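PDB 6TFX: ABC transporter substrate-binding protein from Rhizobium radiobacter, which binds the mannityl-opine mannopinic acid as the periplasmic solute-binding component of an ABC import system. Local coordinates for residues A[55-60]-A[69-74]; A[271-276]-A[314-319]; A[110-115]-A[128-133]. One frame throughout, in Å; residues are numbered along the deposited sequence. Where two conformers were deposited one is given.

Contact 1. Residues A[55-60]-A[69-74]; sequences DLAESW and WTFKLR
Trp60 lays its CB over one face of the Phe71 ring, off the centre toward the rim, with CB 3.4 Å from Phe71 CD2. With CG of Trp60 placed between its backbone N and carbonyl carbon (chi1 57°), the indole folds back over its neighbour strand: its five-membered ring and the Phe71 ring are near parallel, planes 26° apart, but so far slid that they barely overlap. Farther along, the indole meets a second tryptophan, Trp60 CD1 arriving in the plane of the Trp69 ring at its edge, 4.0 Å from Trp69 CZ3. At the same CD2 of Phe71, but from the edge and near the ring plane, sits the small methyl of Ala57, CB to CD2 3.8 Å, so that corner of Phe71 is fitted between Ala57 and Trp60; Leu139 and Ile126 also touch the ring.

Between 57 and 59 the antiparallel pairing slips by one residue. Glu58 and Ser59 both face Lys72 in a classic beta bulge: Glu58 N donates to Lys72 O, and Lys72 N to Ser59 O. Past the bulge Leu56 O takes Arg74 N at 2.8 Å in a nearly straight bond. Arg74 then bends at chi3 (-111°) and brings its guanidinium round edge-on to Asp55 O, with NE at 2.8 Å and NH2 at 3.0 Å from that one oxygen. Glu58 CB lies over one face of the guanidinium.

Chemically, the side-on grip fixes the rotation of the guanidinium and spends two N-H groups on a backbone oxygen rather than a carboxylate. The Asp55 carboxylate turns instead to Arg191 and Ala38 N, so arginines serve both its main chain and its side chain where the chain enters strand 57-62.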
loop_
_atom_site.group_PDB
_atom_site.type_symbol
_atom_site.label_atom_id
_atom_site.label_comp_id
_atom_site.label_asym_id
_atom_site.label_seq_id
_atom_site.Cartn_x
_atom_site.Cartn_y
_atom_site.Cartn_z
ATOM N N ASP A 55 -16.995 -6.661 -11.424
ATOM C CA ASP A 55 -17.484 -5.774 -10.338
ATOM C C ASP A 55 -18.517 -4.863 -11.046
ATOM O O ASP A 55 -19.568 -5.368 -11.450
ATOM C CB ASP A 55 -16.345 -4.979 -9.661
ATOM C CG ASP A 55 -16.657 -4.430 -8.266
ATOM O OD1 ASP A 55 -17.658 -4.881 -7.654
ATOM O OD2 ASP A 55 -15.885 -3.547 -7.775
ATOM N N LEU A 56 -18.188 -3.582 -11.329
ATOM C CA LEU A 56 -19.138 -2.733 -12.080
ATOM C C LEU A 56 -19.345 -3.282 -13.503
ATOM O O LEU A 56 -20.463 -3.226 -14.031
ATOM C CB LEU A 56 -18.621 -1.299 -12.142
ATOM C CG LEU A 56 -19.355 -0.347 -13.078
ATOM C CD1 LEU A 56 -20.829 -0.098 -12.623
ATOM C CD2 LEU A 56 -18.604 0.959 -13.147
ATOM N N ALA A 57 -18.252 -3.781 -14.135
ATOM C CA ALA A 57 -18.347 -4.388 -15.477
ATOM C C ALA A 57 -18.895 -5.803 -15.342
ATOM O O ALA A 57 -18.326 -6.598 -14.597
ATOM C CB ALA A 57 -16.983 -4.448 -16.138
ATOM N N GLU A 58 -19.968 -6.133 -16.063
ATOM C CA GLU A 58 -20.482 -7.506 -15.985
ATOM C C GLU A 58 -19.689 -8.428 -16.939
ATOM O O GLU A 58 -19.623 -9.635 -16.713
ATOM C CB GLU A 58 -21.991 -7.565 -16.274
ATOM C CG GLU A 58 -22.395 -7.000 -17.623
ATOM C CD GLU A 58 -23.887 -7.004 -17.900
ATOM O OE1 GLU A 58 -24.667 -7.373 -16.993
ATOM O OE2 GLU A 58 -24.277 -6.628 -19.029
ATOM N N SER A 59 -19.098 -7.848 -18.008
ATOM C CA SER A 59 -18.318 -8.609 -18.987
ATOM C C SER A 59 -17.377 -7.671 -19.724
ATOM O O SER A 59 -17.540 -6.449 -19.674
ATOM C CB SER A 59 -19.239 -9.309 -19.994
ATOM O OG SER A 59 -19.917 -8.379 -20.819
ATOM N N TRP A 60 -16.381 -8.241 -20.395
ATOM C CA TRP A 60 -15.449 -7.443 -21.169
ATOM C C TRP A 60 -14.813 -8.305 -22.208
ATOM O O TRP A 60 -14.833 -9.536 -22.088
ATOM C CB TRP A 60 -14.389 -6.776 -20.297
ATOM C CG TRP A 60 -13.576 -7.721 -19.470
ATOM C CD1 TRP A 60 -12.374 -8.283 -19.797
ATOM C CD2 TRP A 60 -13.896 -8.184 -18.152
ATOM N NE1 TRP A 60 -11.946 -9.105 -18.778
ATOM C CE2 TRP A 60 -12.860 -9.054 -17.750
ATOM C CE3 TRP A 60 -14.954 -7.929 -17.262
ATOM C CZ2 TRP A 60 -12.876 -9.713 -16.515
ATOM C CZ3 TRP A 60 -14.967 -8.576 -16.039
ATOM C CH2 TRP A 60 -13.933 -9.451 -15.673
ATOM N N TRP A 69 -9.980 -2.593 -25.450
ATOM C CA TRP A 69 -10.781 -3.350 -24.489
ATOM C C TRP A 69 -12.149 -2.716 -24.344
ATOM O O TRP A 69 -12.248 -1.500 -24.144
ATOM C CB TRP A 69 -10.074 -3.368 -23.143
ATOM C CG TRP A 69 -8.801 -4.161 -23.171
ATOM C CD1 TRP A 69 -7.623 -3.810 -23.770
ATOM C CD2 TRP A 69 -8.570 -5.426 -22.543
ATOM N NE1 TRP A 69 -6.678 -4.790 -23.573
ATOM C CE2 TRP A 69 -7.224 -5.783 -22.804
ATOM C CE3 TRP A 69 -9.358 -6.272 -21.732
ATOM C CZ2 TRP A 69 -6.655 -6.961 -22.308
ATOM C CZ3 TRP A 69 -8.793 -7.450 -21.247
ATOM C CH2 TRP A 69 -7.458 -7.781 -21.531
ATOM N N THR A 70 -13.197 -3.542 -24.410
ATOM C CA THR A 70 -14.568 -3.033 -24.295
ATOM C C THR A 70 -15.210 -3.651 -23.063
ATOM O O THR A 70 -15.256 -4.875 -22.952
ATOM C CB THR A 70 -15.364 -3.325 -25.576
ATOM O OG1 THR A 70 -14.648 -2.771 -26.692
ATOM C CG2 THR A 70 -16.772 -2.728 -25.529
ATOM N N PHE A 71 -15.655 -2.793 -22.138
ATOM C CA PHE A 71 -16.296 -3.208 -20.891
ATOM C C PHE A 71 -17.781 -2.914 -20.923
ATOM O O PHE A 71 -18.170 -1.785 -21.215
ATOM C CB PHE A 71 -15.670 -2.487 -19.679
ATOM C CG PHE A 71 -14.261 -2.949 -19.393
ATOM C CD1 PHE A 71 -13.183 -2.450 -20.122
ATOM C CD2 PHE A 71 -14.012 -3.911 -18.418
ATOM C CE1 PHE A 71 -11.892 -2.937 -19.911
ATOM C CE2 PHE A 71 -12.713 -4.370 -18.182
ATOM C CZ PHE A 71 -11.666 -3.896 -18.942
ATOM N N LYS A 72 -18.599 -3.931 -20.622
ATOM C CA LYS A 72 -20.050 -3.774 -20.586
ATOM C C LYS A 72 -20.441 -3.610 -19.131
ATOM O O LYS A 72 -20.168 -4.485 -18.305
ATOM C CB LYS A 72 -20.772 -4.964 -21.246
ATOM C CG LYS A 72 -20.584 -5.015 -22.767
ATOM C CD LYS A 72 -21.445 -3.984 -23.498
ATOM C CE LYS A 72 -21.189 -3.944 -24.985
ATOM N NZ LYS A 72 -22.052 -2.933 -25.652
ATOM N N LEU A 73 -21.022 -2.468 -18.809
ATOM C CA LEU A 73 -21.361 -2.176 -17.427
ATOM C C LEU A 73 -22.650 -2.804 -17.011
ATOM O O LEU A 73 -23.589 -2.927 -17.803
ATOM C CB LEU A 73 -21.437 -0.658 -17.159
ATOM C CG LEU A 73 -20.232 0.179 -17.612
ATOM C CD1 LEU A 73 -20.357 1.577 -17.091
ATOM C CD2 LEU A 73 -18.920 -0.432 -17.144
ATOM N N ARG A 74 -22.711 -3.160 -15.736
ATOM C CA ARG A 74 -23.935 -3.654 -15.153
ATOM C C ARG A 74 -24.971 -2.522 -15.178
ATOM O O ARG A 74 -24.630 -1.381 -14.816
ATOM C CB ARG A 74 -23.678 -4.023 -13.708
ATOM C CG ARG A 74 -23.728 -5.461 -13.466
ATOM C CD ARG A 74 -23.498 -5.656 -11.998
ATOM N NE ARG A 74 -22.209 -6.291 -11.764
ATOM C CZ ARG A 74 -22.004 -7.603 -11.828
ATOM N NH1 ARG A 74 -23.000 -8.426 -12.156
ATOM N NH2 ARG A 74 -20.806 -8.105 -11.562
#

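Contact 2. Residues A[271-276]-A[314-319]; sequences LAHTVN and PAQSKK
Ser317 pushes its hydroxyl into the bend of the chain at His273 and Thr274. OG lies 3.2 Å from His273 CB and 3.4 Å from Thr274 CB, and although Thr274 N is also near, the angle there is too poor for a hydrogen bond. Beside it, the aliphatic part of Gln316 covers one face of the His273 imidazole toward its rim, CG to CD2 4.1 Å. The two side chains run alongside each other in the same direction, while the Gln316 amide stands almost perpendicular to the ring, at 89°. Pro314 closes the other flank, its CB 3.9 Å from Thr274 OG1.

No hydrogen bond joins the two segments directly; bonds to residues just outside them set the parts in place. With OG anti to its own carbonyl carbon (chi1 -65°), the Ser317 hydroxyl points off its helix at the bend and reaches Ala270 O near the end of helix 265-272. His273 ND1 bonds to Asn311 O, which fixes the turn of the imidazole, and Asp313 OD1 takes the N-H of Gln316 in the first turn of helix 314-323. Thr274 also touches Val353 of helix 340-353 and Phe358 of strand 358-365.

A type I beta turn from Ala272 to Val275 carries the chain out of one helix toward Asn276, the N-cap of the next. A tight turn between two consecutive helices, 265-272 and 277-284, is thus packed against the first turn of helix 314-323.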
loop_
_atom_site.group_PDB
_atom_site.type_symbol
_atom_site.label_atom_id
_atom_site.label_comp_id
_atom_site.label_asym_id
_atom_site.label_seq_id
_atom_site.Cartn_x
_atom_site.Cartn_y
_atom_site.Cartn_z
ATOM N N LEU A 271 26.409 1.968 6.305
ATOM C CA LEU A 271 25.080 1.825 6.919
ATOM C C LEU A 271 24.521 0.439 6.654
ATOM O O LEU A 271 24.031 -0.208 7.580
ATOM C CB LEU A 271 24.120 2.920 6.407
ATOM C CG LEU A 271 22.742 2.990 7.064
ATOM C CD1 LEU A 271 22.845 3.259 8.579
ATOM C CD2 LEU A 271 21.901 4.078 6.395
ATOM N N ALA A 272 24.626 -0.032 5.395
ATOM C CA ALA A 272 24.085 -1.344 5.007
ATOM C C ALA A 272 24.758 -2.479 5.798
ATOM O O ALA A 272 24.092 -3.477 6.106
ATOM C CB ALA A 272 24.276 -1.578 3.513
ATOM N N HIS A 273 26.060 -2.319 6.130
ATOM C CA HIS A 273 26.815 -3.342 6.899
ATOM C C HIS A 273 26.493 -3.333 8.409
ATOM O O HIS A 273 26.965 -4.219 9.133
ATOM C CB HIS A 273 28.340 -3.220 6.683
ATOM C CG HIS A 273 28.801 -3.704 5.346
ATOM N ND1 HIS A 273 28.648 -5.025 4.963
ATOM C CD2 HIS A 273 29.456 -3.040 4.365
ATOM C CE1 HIS A 273 29.184 -5.113 3.748
ATOM N NE2 HIS A 273 29.688 -3.952 3.351
ATOM N N THR A 274 25.725 -2.327 8.903
ATOM C CA THR A 274 25.421 -2.348 10.325
ATOM C C THR A 274 23.894 -2.478 10.594
ATOM O O THR A 274 23.446 -2.244 11.723
ATOM C CB THR A 274 26.107 -1.198 11.067
ATOM O OG1 THR A 274 25.912 -1.388 12.484
ATOM C CG2 THR A 274 25.645 0.185 10.597
ATOM N N VAL A 275 23.118 -2.884 9.564
ATOM C CA VAL A 275 21.712 -3.218 9.771
ATOM C C VAL A 275 21.667 -4.747 9.724
ATOM O O VAL A 275 22.469 -5.389 9.018
ATOM C CB VAL A 275 20.705 -2.571 8.786
ATOM C CG1 VAL A 275 20.756 -1.049 8.850
ATOM C CG2 VAL A 275 20.921 -3.066 7.367
ATOM N N ASN A 276 20.726 -5.332 10.458
ATOM C CA ASN A 276 20.639 -6.784 10.467
ATOM C C ASN A 276 19.182 -7.195 10.358
ATOM O O ASN A 276 18.500 -7.386 11.359
ATOM C CB ASN A 276 21.329 -7.353 11.710
ATOM C CG ASN A 276 21.581 -8.833 11.588
ATOM O OD1 ASN A 276 20.811 -9.575 10.960
ATOM N ND2 ASN A 276 22.664 -9.295 12.196
ATOM N N PRO A 314 29.590 -4.881 11.395
ATOM C CA PRO A 314 29.791 -3.504 11.899
ATOM C C PRO A 314 31.262 -3.068 11.999
ATOM O O PRO A 314 31.555 -1.865 11.971
ATOM C CB PRO A 314 29.068 -3.512 13.247
ATOM C CG PRO A 314 29.024 -4.932 13.657
ATOM C CD PRO A 314 28.966 -5.750 12.417
ATOM N N ALA A 315 32.205 -4.029 12.071
ATOM C CA ALA A 315 33.641 -3.672 12.083
ATOM C C ALA A 315 33.979 -3.058 10.689
ATOM O O ALA A 315 34.723 -2.070 10.600
ATOM C CB ALA A 315 34.480 -4.922 12.332
ATOM N N GLN A 316 33.392 -3.624 9.616
ATOM C CA GLN A 316 33.592 -3.105 8.261
ATOM C C GLN A 316 32.931 -1.709 8.151
ATOM O O GLN A 316 33.499 -0.801 7.520
ATOM C CB GLN A 316 33.025 -4.074 7.203
ATOM C CG GLN A 316 33.245 -3.644 5.752
ATOM C CD GLN A 316 34.698 -3.595 5.259
ATOM O OE1 GLN A 316 35.663 -3.927 5.972
ATOM N NE2 GLN A 316 34.880 -3.162 4.013
ATOM N N SER A 317 31.750 -1.532 8.778
ATOM C CA SER A 317 31.090 -0.226 8.791
ATOM C C SER A 317 32.053 0.844 9.336
ATOM O O SER A 317 32.241 1.887 8.707
ATOM C CB SER A 317 29.860 -0.284 9.693
ATOM O OG SER A 317 28.933 -1.182 9.112
ATOM N N LYS A 318 32.678 0.569 10.502
ATOM C CA LYS A 318 33.590 1.535 11.118
ATOM C C LYS A 318 34.791 1.834 10.212
ATOM O O LYS A 318 35.208 2.987 10.103
ATOM C CB LYS A 318 34.027 1.027 12.502
ATOM C CG LYS A 318 32.888 1.056 13.509
ATOM C CD LYS A 318 33.302 0.461 14.866
ATOM C CE LYS A 318 33.719 1.519 15.863
ATOM N NZ LYS A 318 32.879 1.482 17.092
ATOM N N LYS A 319 35.342 0.793 9.556
ATOM C CA LYS A 319 36.482 0.937 8.630
ATOM C C LYS A 319 36.094 1.840 7.450
ATOM O O LYS A 319 36.846 2.749 7.087
ATOM C CB LYS A 319 36.940 -0.447 8.135
ATOM C CG LYS A 319 38.116 -0.440 7.162
ATOM C CD LYS A 319 38.309 -1.831 6.559
ATOM C CE LYS A 319 39.367 -1.877 5.489
ATOM N NZ LYS A 319 39.478 -3.238 4.896
#

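Contact 3. Residues A[110-115]-A[128-133]; sequences YAAIQK and LTRRVP
Ala112 O receives the N-H of Thr129 in a nearly straight bond, 2.8 Å long with 173° at the hydrogen. The Thr129 hydroxyl lies close to the same oxygen, OG1 at 3.3 Å, at most a weak bond. OG1 of Thr129 gets there by standing between the backbone N and carbonyl carbon (chi1 68°), which also turns CG2 toward the other strand, where it meets Gln114 CB at 3.7 Å.

The methyl of Ala112 is a bump held on two flanks. Val132 CG2 presses on its CB at 3.5 Å, tighter than usual for two carbons, and the Arg130 guanidinium lies with one face over it. Inward, Ile113 CG1 and Leu128 CD2 cross at 4.1 Å, beside the one antiparallel bridge of the contact, Ile113 with Leu128. Beyond it Gln114 and Lys115 both face Thr127 in a classic beta bulge.

What holds the segments is thus one firm backbone bond with apolar packing round it. While its face rests on the Ala112 methyl, the Arg130 guanidinium makes a weak bond from NH1 to Arg131 O, and the side chain also touches Arg429 and Thr430 of helix 422-430.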
loop_
_atom_site.group_PDB
_atom_site.type_symbol
_atom_site.label_atom_id
_atom_site.label_comp_id
_atom_site.label_asym_id
_atom_site.label_seq_id
_atom_site.Cartn_x
_atom_site.Cartn_y
_atom_site.Cartn_z
ATOM N N TYR A 110 -0.782 4.222 -15.088
ATOM C CA TYR A 110 -1.695 4.314 -16.254
ATOM C C TYR A 110 -1.077 4.941 -17.484
ATOM O O TYR A 110 -1.799 5.257 -18.433
ATOM C CB TYR A 110 -2.951 5.099 -15.836
ATOM C CG TYR A 110 -3.664 4.425 -14.698
ATOM C CD1 TYR A 110 -4.566 3.387 -14.935
ATOM C CD2 TYR A 110 -3.324 4.705 -13.371
ATOM C CE1 TYR A 110 -5.180 2.716 -13.891
ATOM C CE2 TYR A 110 -3.870 3.972 -12.315
ATOM C CZ TYR A 110 -4.790 2.969 -12.587
ATOM O OH TYR A 110 -5.359 2.240 -11.577
ATOM N N ALA A 111 0.264 5.044 -17.520
ATOM C CA ALA A 111 0.945 5.689 -18.642
ATOM C C ALA A 111 0.665 5.046 -20.000
ATOM O O ALA A 111 0.764 5.739 -21.022
ATOM C CB ALA A 111 2.443 5.762 -18.388
ATOM N N ALA A 112 0.301 3.737 -20.026
ATOM C CA ALA A 112 0.057 3.066 -21.306
ATOM C C ALA A 112 -1.369 3.204 -21.808
ATOM O O ALA A 112 -1.681 2.702 -22.894
ATOM C CB ALA A 112 0.444 1.602 -21.212
ATOM N N ILE A 113 -2.258 3.850 -21.035
ATOM C CA ILE A 113 -3.626 4.054 -21.502
ATOM C C ILE A 113 -3.601 5.241 -22.481
ATOM O O ILE A 113 -3.062 6.296 -22.130
ATOM C CB ILE A 113 -4.614 4.306 -20.326
ATOM C CG1 ILE A 113 -4.803 3.018 -19.471
ATOM C CG2 ILE A 113 -5.959 4.811 -20.859
ATOM C CD1 ILE A 113 -5.935 3.140 -18.318
ATOM N N GLN A 114 -4.174 5.073 -23.681
ATOM C CA GLN A 114 -4.222 6.159 -24.658
ATOM C C GLN A 114 -5.525 6.945 -24.472
ATOM O O GLN A 114 -5.496 8.173 -24.359
ATOM C CB GLN A 114 -4.134 5.610 -26.090
ATOM C CG GLN A 114 -3.989 6.720 -27.099
ATOM C CD GLN A 114 -4.381 6.308 -28.497
ATOM O OE1 GLN A 114 -4.179 5.165 -28.916
ATOM N NE2 GLN A 114 -4.942 7.261 -29.247
ATOM N N LYS A 115 -6.676 6.230 -24.478
ATOM C CA LYS A 115 -7.956 6.902 -24.290
ATOM C C LYS A 115 -8.983 6.015 -23.618
ATOM O O LYS A 115 -8.848 4.790 -23.609
ATOM C CB LYS A 115 -8.493 7.525 -25.592
ATOM C CG LYS A 115 -8.401 6.645 -26.809
ATOM C CD LYS A 115 -8.632 7.436 -28.102
ATOM C CE LYS A 115 -8.762 6.490 -29.266
ATOM N NZ LYS A 115 -9.006 7.220 -30.541
ATOM N N LEU A 128 -5.245 1.253 -25.582
ATOM C CA LEU A 128 -3.894 1.266 -25.029
ATOM C C LEU A 128 -2.885 1.665 -26.086
ATOM O O LEU A 128 -3.098 1.396 -27.273
ATOM C CB LEU A 128 -3.528 -0.149 -24.508
ATOM C CG LEU A 128 -4.543 -0.774 -23.533
ATOM C CD1 LEU A 128 -4.116 -2.202 -23.138
ATOM C CD2 LEU A 128 -4.724 0.083 -22.304
ATOM N N THR A 129 -1.753 2.226 -25.633
ATOM C CA THR A 129 -0.653 2.586 -26.545
ATOM C C THR A 129 0.176 1.330 -26.885
ATOM O O THR A 129 0.963 1.359 -27.826
ATOM C CB THR A 129 0.253 3.659 -25.912
ATOM O OG1 THR A 129 0.949 3.099 -24.797
ATOM C CG2 THR A 129 -0.506 4.896 -25.487
ATOM N N ARG A 130 0.043 0.263 -26.077
ATOM C CA ARG A 130 0.760 -1.007 -26.269
ATOM C C ARG A 130 0.092 -2.045 -25.375
ATOM O O ARG A 130 -0.699 -1.677 -24.519
ATOM C CB ARG A 130 2.245 -0.872 -25.889
ATOM C CG ARG A 130 2.406 -0.435 -24.456
ATOM C CD ARG A 130 3.749 -0.762 -23.898
ATOM N NE ARG A 130 3.897 -0.195 -22.553
ATOM C CZ ARG A 130 3.623 -0.838 -21.420
ATOM N NH1 ARG A 130 3.136 -2.071 -21.448
ATOM N NH2 ARG A 130 3.817 -0.243 -20.250
ATOM N N ARG A 131 0.409 -3.333 -25.558
ATOM C CA ARG A 131 -0.210 -4.328 -24.678
ATOM C C ARG A 131 0.203 -4.125 -23.230
ATOM O O ARG A 131 1.364 -3.778 -22.945
ATOM C CB ARG A 131 0.112 -5.744 -25.151
ATOM C CG ARG A 131 -0.753 -6.118 -26.343
ATOM C CD ARG A 131 -0.413 -7.479 -26.941
ATOM N NE ARG A 131 0.819 -7.444 -27.739
ATOM C CZ ARG A 131 0.903 -6.962 -28.976
ATOM N NH1 ARG A 131 -0.181 -6.469 -29.585
ATOM N NH2 ARG A 131 2.068 -6.961 -29.614
ATOM N N VAL A 132 -0.765 -4.311 -22.310
ATOM C CA VAL A 132 -0.537 -4.134 -20.879
ATOM C C VAL A 132 -0.999 -5.436 -20.212
ATOM O O VAL A 132 -2.190 -5.606 -19.919
ATOM C CB VAL A 132 -1.273 -2.897 -20.305
ATOM C CG1 VAL A 132 -1.011 -2.773 -18.794
ATOM C CG2 VAL A 132 -0.823 -1.623 -21.041
ATOM N N PRO A 133 -0.051 -6.386 -20.013
ATOM C CA PRO A 133 -0.433 -7.701 -19.473
ATOM C C PRO A 133 -1.255 -7.648 -18.182
ATOM O O PRO A 133 -2.225 -8.434 -18.036
ATOM C CB PRO A 133 0.906 -8.413 -19.296
ATOM C CG PRO A 133 1.782 -7.822 -20.416
ATOM C CD PRO A 133 1.375 -6.348 -20.412
#

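How the contacts relate
From the N terminus, contact 1 comes first and closes the short hairpin of strands 57-62 and 68-73. Contact 3 follows and closes a second hairpin, where the chain enters strand 113-118 and leaves strand 123-128. Both belong to one four-stranded antiparallel sheet, whose two inner strands, 68-73 and 123-128, pair with each other; the contacts meet where Trp69 NE1 packs 3.7 Å from Leu128 CD1. Contact 2 opens much later and closes a longer loop between helices 265-272 and 314-323. The three follow in series, none nested or crossed. Contact 2 lies on the opposite side of the chain's centre from contact 1, their centres about 54 Å apart.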